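Local coordinates for protein ORF10 (Moritella marina, PDB 6RIW) that forms the ketosynthase-chain length factor didomain of a polyunsaturated fatty acid synthase, probably condensing acyl units to lengthen the growing chain, at residues T110-E113 / N114-V117; Y201-K204 / L205-Y209; R313-D317 / A318-P322; L675-N678 / L679-S683. All blocks are in the same frame, centred on the assembly; numbering follows the deposited sequence.

Interaction 1: T110-E113 / N114-V117; sequences TALE and NCGV
Leu112 and Cys115 meet where a short 3-10 turn runs into a strand. Leu112 CD2 lies 4.1 Å from Cys115 CB, and the same CB stands 3.6 Å from Leu112 O, so the small cysteine leans against both the side chain and the carbonyl of the leucine. With CG anti to the carbonyl carbon (chi1 -61°), the leucine branches turn to the buried side of the turn; the sulfur of Cys115 lies beside its own carbonyl carbon, anti to N (chi1 -174°). Two backbone bonds hold this geometry. Asn114 N donates to Ala111 O at 3.1 Å, and Cys115 N to Leu112 O at 3.1 Å. Each spans three residues, and each donor sits well above the carbonyl plane, 68° out of it for Cys115, as fits a tight 3-10 turn. Glu113 N to Thr110 O, also 3.1 Å, is the preceding bond of the same series. On the outer side Glu113 and Asn114 are exposed, where polar groups suit solvent, and Asn114 folds its amide back beside the preceding peptide, ND2 3.6 Å from Glu113 O. Further out, Leu112 and Cys115 pack on Met217. Backbone bonds tie Cys115 to Gly187 and Gly116 to Met217, and the turn after helix 88-104 leads into strand 115-120 of the first thiolase-like domain's N-terminal part, which lies between the parallel strands 189-193 and 217-224.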
loop_
_atom_site.group_PDB
_atom_site.type_symbol
_atom_site.label_atom_id
_atom_site.label_comp_id
_atom_site.label_asym_id
_atom_site.label_seq_id
_atom_site.Cartn_x
_atom_site.Cartn_y
_atom_site.Cartn_z
ATOM N N THR A 110 15.812 24.915 -5.364
ATOM C CA THR A 110 15.930 24.930 -3.913
ATOM C C THR A 110 14.565 24.931 -3.245
ATOM O O THR A 110 14.462 24.552 -2.070
ATOM C CB THR A 110 16.740 26.143 -3.443
ATOM O OG1 THR A 110 16.079 27.332 -3.876
ATOM C CG2 THR A 110 18.142 26.111 -4.032
ATOM N N ALA A 111 13.518 25.330 -3.970
ATOM C CA ALA A 111 12.161 25.240 -3.453
ATOM C C ALA A 111 11.762 23.809 -3.107
ATOM O O ALA A 111 10.811 23.606 -2.341
ATOM C CB ALA A 111 11.179 25.796 -4.478
ATOM N N LEU A 112 12.437 22.820 -3.679
ATOM C CA LEU A 112 12.113 21.434 -3.362
ATOM C C LEU A 112 12.415 21.079 -1.914
ATOM O O LEU A 112 11.888 20.076 -1.424
ATOM C CB LEU A 112 12.847 20.498 -4.327
ATOM C CG LEU A 112 12.471 20.706 -5.798
ATOM C CD1 LEU A 112 13.216 19.730 -6.726
ATOM C CD2 LEU A 112 10.969 20.641 -6.006
ATOM N N GLU A 113 13.190 21.907 -1.198
ATOM C CA GLU A 113 13.400 21.690 0.229
ATOM C C GLU A 113 12.090 21.666 1.001
ATOM O O GLU A 113 11.984 20.991 2.032
ATOM C CB GLU A 113 14.322 22.770 0.785
ATOM C CG GLU A 113 14.733 22.548 2.229
ATOM C CD GLU A 113 16.061 23.224 2.566
ATOM O OE1 GLU A 113 16.360 24.288 1.962
ATOM O OE2 GLU A 113 16.798 22.683 3.432
ATOM N N ASN A 114 11.078 22.379 0.528
ATOM C CA ASN A 114 9.783 22.397 1.195
ATOM C C ASN A 114 8.697 21.730 0.363
ATOM O O ASN A 114 7.531 22.135 0.418
ATOM C CB ASN A 114 9.413 23.840 1.538
ATOM C CG ASN A 114 10.378 24.436 2.527
ATOM O OD1 ASN A 114 11.083 25.391 2.220
ATOM N ND2 ASN A 114 10.457 23.839 3.703
ATOM N N CYS A 115 9.066 20.712 -0.415
ATOM C CA CYS A 115 8.130 19.951 -1.235
ATOM C C CYS A 115 8.047 18.521 -0.710
ATOM O O CYS A 115 9.081 17.898 -0.439
ATOM C CB CYS A 115 8.576 19.934 -2.697
ATOM S SG CYS A 115 7.421 19.170 -3.874
ATOM N N GLY A 116 6.826 18.010 -0.551
ATOM C CA GLY A 116 6.603 16.632 -0.169
ATOM C C GLY A 116 6.002 15.846 -1.327
ATOM O O GLY A 116 5.794 16.370 -2.421
ATOM N N VAL A 117 5.737 14.560 -1.073
ATOM C CA VAL A 117 5.119 13.713 -2.102
ATOM C C VAL A 117 4.229 12.670 -1.432
ATOM O O VAL A 117 4.629 12.045 -0.450
ATOM C CB VAL A 117 6.161 13.050 -3.029
ATOM C CG1 VAL A 117 7.266 12.332 -2.231
ATOM C CG2 VAL A 117 5.466 12.101 -4.030
#

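Interaction 2: Y201-K204 / L205-Y209; sequences YSVK and LACDY
Leu205, Ala206, Cys207 and Asp208 donate their amides to the carbonyls of Tyr201, Ser202, Val203 and Lys204 in turn, at 2.9 to 3.0 Å between N and O, the regular i to i+4 pattern of an alpha-helix. One turn apart on the same side, Lys204 and Asp208 form a salt bridge. Lys204 NZ reaches Asp208 OD1 at 2.9 Å, using the syn lone pair of that oxygen, and has a weak second bond to Asp208 OD2 at 3.4 Å, so the two carboxylate oxygens grip the ammonium unequally. The lysine leaves the backbone with CG anti to N (chi1 177°) and then bends at chi2 and chi4, which curls a long chain back over a partner just one turn away. Asp208 turns its CG to the backbone N side (chi1 -69°), bringing the carboxylate toward the lysine. With an alanine here, the Lys204 ammonium would probably lose its mate in the helix and be freer to swing. Leucine, alanine, valine and cysteine fill much of the rest of the helix surface. Leu205 CG lies 3.3 Å from Tyr201 O, Ala206 CB sits 3.3 Å from Ser202 O, and Val203 CG1 touches Cys207 SG at 4.4 Å. Ser202 meets its need at the Ser198 carbonyl. Helix 198-211, a buried helix of the first thiolase-like domain, is packed on several sides: Val203 and Cys207 rest on Ile285 of strand 283-292, Ser202 and Leu205 on Leu192 of strand 189-193, and Asp208 and Tyr209 against helix 668-682 of the second domain.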
loop_
_atom_site.group_PDB
_atom_site.type_symbol
_atom_site.label_atom_id
_atom_site.label_comp_id
_atom_site.label_asym_id
_atom_site.label_seq_id
_atom_site.Cartn_x
_atom_site.Cartn_y
_atom_site.Cartn_z
ATOM N N TYR A 201 -7.317 10.293 -3.317
ATOM C CA TYR A 201 -6.866 10.376 -1.927
ATOM C C TYR A 201 -5.527 11.097 -1.824
ATOM O O TYR A 201 -5.335 11.953 -0.949
ATOM C CB TYR A 201 -6.770 8.978 -1.315
ATOM C CG TYR A 201 -8.087 8.533 -0.700
ATOM C CD1 TYR A 201 -9.205 8.317 -1.495
ATOM C CD2 TYR A 201 -8.210 8.342 0.678
ATOM C CE1 TYR A 201 -10.420 7.915 -0.947
ATOM C CE2 TYR A 201 -9.422 7.959 1.243
ATOM C CZ TYR A 201 -10.522 7.747 0.418
ATOM O OH TYR A 201 -11.727 7.355 0.947
ATOM N N SER A 202 -4.572 10.743 -2.688
ATOM C CA SER A 202 -3.261 11.390 -2.643
ATOM C C SER A 202 -3.361 12.888 -2.913
ATOM O O SER A 202 -2.710 13.699 -2.234
ATOM C CB SER A 202 -2.311 10.732 -3.658
ATOM O OG SER A 202 -2.152 9.364 -3.323
ATOM N N VAL A 203 -4.151 13.275 -3.913
ATOM C CA VAL A 203 -4.280 14.700 -4.235
ATOM C C VAL A 203 -4.938 15.455 -3.080
ATOM O O VAL A 203 -4.449 16.513 -2.644
ATOM C CB VAL A 203 -5.047 14.878 -5.561
ATOM C CG1 VAL A 203 -5.467 16.348 -5.762
ATOM C CG2 VAL A 203 -4.161 14.385 -6.718
ATOM N N LYS A 204 -6.034 14.909 -2.548
ATOM C CA LYS A 204 -6.739 15.565 -1.455
ATOM C C LYS A 204 -5.845 15.699 -0.222
ATOM O O LYS A 204 -5.774 16.766 0.390
ATOM C CB LYS A 204 -8.023 14.799 -1.130
ATOM C CG LYS A 204 -8.813 15.358 0.053
ATOM C CD LYS A 204 -9.215 16.808 -0.200
ATOM C CE LYS A 204 -9.916 17.442 1.022
ATOM N NZ LYS A 204 -9.440 16.904 2.330
ATOM N N LEU A 205 -5.137 14.629 0.159
ATOM C CA LEU A 205 -4.272 14.745 1.331
ATOM C C LEU A 205 -3.089 15.663 1.069
ATOM O O LEU A 205 -2.590 16.315 1.997
ATOM C CB LEU A 205 -3.785 13.350 1.764
ATOM C CG LEU A 205 -4.886 12.423 2.262
ATOM C CD1 LEU A 205 -4.255 11.090 2.673
ATOM C CD2 LEU A 205 -5.653 13.021 3.437
ATOM N N ALA A 206 -2.618 15.739 -0.175
ATOM C CA ALA A 206 -1.529 16.668 -0.462
ATOM C C ALA A 206 -2.007 18.113 -0.346
ATOM O O ALA A 206 -1.277 18.973 0.172
ATOM C CB ALA A 206 -0.938 16.399 -1.852
ATOM N N CYS A 207 -3.240 18.394 -0.799
ATOM C CA CYS A 207 -3.849 19.699 -0.539
ATOM C C CYS A 207 -3.922 19.993 0.955
ATOM O O CYS A 207 -3.626 21.120 1.384
ATOM C CB CYS A 207 -5.258 19.788 -1.142
ATOM S SG CYS A 207 -5.334 19.668 -2.938
ATOM N N ASP A 208 -4.318 18.998 1.763
ATOM C CA ASP A 208 -4.354 19.172 3.222
ATOM C C ASP A 208 -2.996 19.581 3.772
ATOM O O ASP A 208 -2.913 20.414 4.682
ATOM C CB ASP A 208 -4.779 17.878 3.925
ATOM C CG ASP A 208 -6.229 17.506 3.685
ATOM O OD1 ASP A 208 -7.017 18.340 3.181
ATOM O OD2 ASP A 208 -6.582 16.348 4.023
ATOM N N TYR A 209 -1.917 18.959 3.281
ATOM C CA TYR A 209 -0.599 19.308 3.790
ATOM C C TYR A 209 -0.225 20.735 3.394
ATOM O O TYR A 209 0.477 21.423 4.151
ATOM C CB TYR A 209 0.460 18.306 3.307
ATOM C CG TYR A 209 0.506 17.032 4.172
ATOM C CD1 TYR A 209 -0.669 16.415 4.567
ATOM C CD2 TYR A 209 1.727 16.480 4.615
ATOM C CE1 TYR A 209 -0.668 15.259 5.374
ATOM C CE2 TYR A 209 1.744 15.318 5.425
ATOM C CZ TYR A 209 0.531 14.714 5.785
ATOM O OH TYR A 209 0.483 13.574 6.577
#

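Interaction 3: R313-D317 / A318-P322; sequences RAYAD and ADVDP
A Schellman motif ends helix 304-318, pairing Val320 N with Tyr315 O at 3.1 Å and, more weakly, Asp319 N with Ala316 O at 3.2 Å. Val320 N lies in the plane of the Tyr315 carbonyl. Asp319, the C-prime residue, takes positive phi (55°), a conformation that aspartate tolerates better than beta-branched residues do. Just before it, Ala318 N still makes a helical bond to Ala314 O at 2.8 Å. The reversal folds the following loop against Tyr315. Val320 CG1 meets Tyr315 CD1 at 4.0 Å, at the edge and in the ring plane, while Pro322 CG approaches Tyr315 CB at 4.0 Å, the two side chains sliding past each other in opposite directions. With CG anti to the carbonyl carbon (chi1 -72°), the tyrosine carries its ring beside the returning loop, and its hydroxyl bonds to His446. A serine in its place is likely to open a gap beside Val320 and Pro322 and leave His446 without that hydroxyl. Asp317, with CG anti to its own N, bonds Gly288 N through OD2, its side chain about 5 Å from the bound magnesium ion at its nearest atoms. The Ala318 carbonyl accepts a bond from Lys286, a residue of that metal site. The cap thus satisfies terminal carbonyls with backbone amides, packs an apolar cluster next to them, and leaves a carboxylate whose negative charge may favour the nearby cation.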
loop_
_atom_site.group_PDB
_atom_site.type_symbol
_atom_site.label_atom_id
_atom_site.label_comp_id
_atom_site.label_asym_id
_atom_site.label_seq_id
_atom_site.Cartn_x
_atom_site.Cartn_y
_atom_site.Cartn_z
ATOM N N ARG A 313 -20.095 16.227 1.274
ATOM C CA ARG A 313 -18.903 16.741 1.943
ATOM C C ARG A 313 -18.023 17.535 0.993
ATOM O O ARG A 313 -17.394 18.507 1.414
ATOM C CB ARG A 313 -18.102 15.582 2.566
ATOM C CG ARG A 313 -18.764 14.919 3.753
ATOM C CD ARG A 313 -17.869 13.800 4.304
ATOM N NE ARG A 313 -18.357 13.236 5.556
ATOM C CZ ARG A 313 -17.909 12.088 6.063
ATOM N NH1 ARG A 313 -16.967 11.406 5.411
ATOM N NH2 ARG A 313 -18.393 11.623 7.205
ATOM N N ALA A 314 -17.977 17.157 -0.291
ATOM C CA ALA A 314 -17.072 17.814 -1.229
ATOM C C ALA A 314 -17.550 19.213 -1.593
ATOM O O ALA A 314 -16.749 20.157 -1.643
ATOM C CB ALA A 314 -16.917 16.973 -2.502
ATOM N N TYR A 315 -18.841 19.362 -1.900
ATOM C CA TYR A 315 -19.320 20.686 -2.298
ATOM C C TYR A 315 -19.405 21.625 -1.105
ATOM O O TYR A 315 -19.179 22.829 -1.253
ATOM C CB TYR A 315 -20.650 20.555 -3.060
ATOM C CG TYR A 315 -20.334 19.979 -4.414
ATOM C CD1 TYR A 315 -19.810 20.791 -5.424
ATOM C CD2 TYR A 315 -20.429 18.609 -4.649
ATOM C CE1 TYR A 315 -19.442 20.264 -6.644
ATOM C CE2 TYR A 315 -20.068 18.068 -5.875
ATOM C CZ TYR A 315 -19.570 18.897 -6.864
ATOM O OH TYR A 315 -19.194 18.356 -8.076
ATOM N N ALA A 316 -19.671 21.091 0.084
ATOM C CA ALA A 316 -19.500 21.894 1.292
ATOM C C ALA A 316 -18.051 22.342 1.460
ATOM O O ALA A 316 -17.785 23.511 1.772
ATOM C CB ALA A 316 -19.956 21.102 2.510
ATOM N N ASP A 317 -17.096 21.431 1.256
ATOM C CA ASP A 317 -15.692 21.809 1.423
ATOM C C ASP A 317 -15.281 22.844 0.390
ATOM O O ASP A 317 -14.515 23.765 0.701
ATOM C CB ASP A 317 -14.777 20.587 1.320
ATOM C CG ASP A 317 -13.300 20.956 1.450
ATOM O OD1 ASP A 317 -12.829 21.160 2.597
ATOM O OD2 ASP A 317 -12.603 21.052 0.411
ATOM N N ALA A 318 -15.758 22.691 -0.853
ATOM C CA ALA A 318 -15.416 23.622 -1.918
ATOM C C ALA A 318 -16.163 24.942 -1.780
ATOM O O ALA A 318 -15.764 25.932 -2.402
ATOM C CB ALA A 318 -15.728 22.999 -3.290
ATOM N N ASP A 319 -17.223 24.969 -0.969
ATOM C CA ASP A 319 -18.134 26.118 -0.905
ATOM C C ASP A 319 -18.676 26.452 -2.294
ATOM O O ASP A 319 -18.728 27.614 -2.708
ATOM C CB ASP A 319 -17.452 27.329 -0.270
ATOM C CG ASP A 319 -18.412 28.182 0.549
ATOM O OD1 ASP A 319 -18.062 28.553 1.697
ATOM O OD2 ASP A 319 -19.513 28.483 0.042
ATOM N N VAL A 320 -19.083 25.417 -3.023
ATOM C CA VAL A 320 -19.538 25.544 -4.402
ATOM C C VAL A 320 -20.947 24.982 -4.493
ATOM O O VAL A 320 -21.217 23.879 -4.004
ATOM C CB VAL A 320 -18.590 24.819 -5.376
ATOM C CG1 VAL A 320 -19.281 24.500 -6.684
ATOM C CG2 VAL A 320 -17.352 25.654 -5.614
ATOM N N ASP A 321 -21.839 25.740 -5.111
ATOM C CA ASP A 321 -23.196 25.266 -5.354
ATOM C C ASP A 321 -23.183 24.118 -6.359
ATOM O O ASP A 321 -22.690 24.291 -7.483
ATOM C CB ASP A 321 -24.068 26.413 -5.871
ATOM C CG ASP A 321 -25.553 26.075 -5.863
ATOM O OD1 ASP A 321 -25.909 24.888 -6.006
ATOM O OD2 ASP A 321 -26.381 27.003 -5.728
ATOM N N PRO A 322 -23.725 22.952 -6.016
ATOM C CA PRO A 322 -23.749 21.834 -6.975
ATOM C C PRO A 322 -24.528 22.135 -8.247
ATOM O O PRO A 322 -24.410 21.364 -9.215
ATOM C CB PRO A 322 -24.408 20.700 -6.180
ATOM C CG PRO A 322 -24.274 21.086 -4.751
ATOM C CD PRO A 322 -24.234 22.572 -4.687
#

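Interaction 4: L675-N678 / L679-S683; sequences LAEN and LFQTS
Leu675 and Leu679 form the dense, apolar side of this last stretch of helix 668-682. Leu675 CD1 lies 4.2 Å from Leu679 CG, which also sits 3.4 Å from Leu675 O. Next to them, CD2 of the Phe680 ring comes within 3.3 Å of Ala676 O, at an oblique angle; the small alanine lets both it and the ring lie against Val688 of the neighbouring strand. The polar side is looser. Glu677 and Gln681 run side by side, carboxylate and amide planes 87° apart, and their OE1 atoms, both acceptors, stand 3.7 Å apart and do not bond each other. Each is held from outside: Glu677 by Lys214 and Arg466, and the partly exposed Gln681 by the Lys464 carbonyl. At the helix end Thr682 sets OG1 between its backbone N and carbonyl carbon (chi1 61°), and the hydroxyl donates to Asn678 O at 3.0 Å, reinforcing a weak bond from its own amide. Ser683 OG similarly donates to Leu679 O at 2.8 Å. Side-chain hydroxyls thus finish carbonyls left by the fading helix, a buried helix of the second thiolase-like domain, probably the chain length factor, packed on helix 198-211 of the first.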
loop_
_atom_site.group_PDB
_atom_site.type_symbol
_atom_site.label_atom_id
_atom_site.label_comp_id
_atom_site.label_asym_id
_atom_site.label_seq_id
_atom_site.Cartn_x
_atom_site.Cartn_y
_atom_site.Cartn_z
ATOM N N LEU A 675 -0.111 12.212 9.839
ATOM C CA LEU A 675 -1.354 12.316 9.066
ATOM C C LEU A 675 -2.572 12.499 9.971
ATOM O O LEU A 675 -3.454 13.328 9.684
ATOM C CB LEU A 675 -1.516 11.067 8.188
ATOM C CG LEU A 675 -2.784 10.955 7.327
ATOM C CD1 LEU A 675 -2.965 12.224 6.493
ATOM C CD2 LEU A 675 -2.663 9.707 6.419
ATOM N N ALA A 676 -2.654 11.733 11.064
ATOM C CA ALA A 676 -3.795 11.881 11.970
ATOM C C ALA A 676 -3.890 13.317 12.497
ATOM O O ALA A 676 -4.975 13.918 12.514
ATOM C CB ALA A 676 -3.690 10.881 13.118
ATOM N N GLU A 677 -2.757 13.890 12.914
ATOM C CA GLU A 677 -2.748 15.307 13.301
ATOM C C GLU A 677 -3.331 16.173 12.185
ATOM O O GLU A 677 -4.186 17.041 12.414
ATOM C CB GLU A 677 -1.321 15.754 13.631
ATOM C CG GLU A 677 -1.226 17.222 14.022
ATOM C CD GLU A 677 0.188 17.789 13.980
ATOM O OE1 GLU A 677 0.647 18.183 12.876
ATOM O OE2 GLU A 677 0.828 17.874 15.059
ATOM N N ASN A 678 -2.903 15.923 10.954
ATOM C CA ASN A 678 -3.361 16.760 9.860
ATOM C C ASN A 678 -4.851 16.566 9.609
ATOM O O ASN A 678 -5.558 17.526 9.265
ATOM C CB ASN A 678 -2.556 16.454 8.607
ATOM C CG ASN A 678 -2.260 17.678 7.827
ATOM O OD1 ASN A 678 -1.305 18.408 8.126
ATOM N ND2 ASN A 678 -3.079 17.932 6.816
ATOM N N LEU A 679 -5.352 15.335 9.786
ATOM C CA LEU A 679 -6.778 15.092 9.575
ATOM C C LEU A 679 -7.630 15.890 10.563
ATOM O O LEU A 679 -8.697 16.410 10.209
ATOM C CB LEU A 679 -7.079 13.594 9.683
ATOM C CG LEU A 679 -6.622 12.731 8.492
ATOM C CD1 LEU A 679 -6.944 11.262 8.760
ATOM C CD2 LEU A 679 -7.267 13.165 7.174
ATOM N N PHE A 680 -7.181 15.999 11.810
ATOM C CA PHE A 680 -7.933 16.788 12.777
ATOM C C PHE A 680 -7.877 18.274 12.440
ATOM O O PHE A 680 -8.838 19.004 12.706
ATOM C CB PHE A 680 -7.412 16.526 14.186
ATOM C CG PHE A 680 -7.744 15.151 14.715
ATOM C CD1 PHE A 680 -9.040 14.683 14.711
ATOM C CD2 PHE A 680 -6.740 14.342 15.238
ATOM C CE1 PHE A 680 -9.351 13.417 15.219
ATOM C CE2 PHE A 680 -7.030 13.076 15.742
ATOM C CZ PHE A 680 -8.341 12.611 15.732
ATOM N N GLN A 681 -6.782 18.738 11.829
ATOM C CA GLN A 681 -6.697 20.149 11.464
ATOM C C GLN A 681 -7.600 20.504 10.291
ATOM O O GLN A 681 -8.024 21.660 10.170
ATOM C CB GLN A 681 -5.261 20.521 11.103
ATOM C CG GLN A 681 -4.296 20.541 12.273
ATOM C CD GLN A 681 -2.921 20.966 11.833
ATOM O OE1 GLN A 681 -2.114 20.135 11.440
ATOM N NE2 GLN A 681 -2.660 22.264 11.849
ATOM N N THR A 682 -7.858 19.561 9.383
ATOM C CA THR A 682 -8.460 19.905 8.100
ATOM C C THR A 682 -9.850 19.322 7.893
ATOM O O THR A 682 -10.455 19.577 6.845
ATOM C CB THR A 682 -7.561 19.463 6.934
ATOM O OG1 THR A 682 -7.394 18.038 6.956
ATOM C CG2 THR A 682 -6.199 20.112 7.028
ATOM N N SER A 683 -10.381 18.558 8.840
ATOM C CA SER A 683 -11.664 17.902 8.630
ATOM C C SER A 683 -12.382 17.841 9.964
ATOM O O SER A 683 -11.864 18.304 10.986
ATOM C CB SER A 683 -11.502 16.497 8.028
ATOM O OG SER A 683 -11.049 15.577 9.004
#

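Along the chain the four contacts follow in series. Interactions 1, 2 and 3 belong to the first ketosynthase-type domain, whereas interaction 4 lies in the second. Interaction 2 is about 15 Å from interaction 1 and about 16 Å from interaction 3, centre to centre; interactions 1 and 3 are about 29 Å apart. Strand 283-292 lies against both helix 198-211 and helix 304-318. Interaction 4 is nearest to interaction 2, about 11 Å between centres, and the two touch: Asn678 ND2 probably bonds to Asp208 O at 3.3 Å, and Tyr209 OH packs on Leu675 CA. Helices 198-211 and 668-682 thus pack the probable ketosynthase and chain length factor domains together, alongside the antiparallel pairing of strands 189-193 and 659-663.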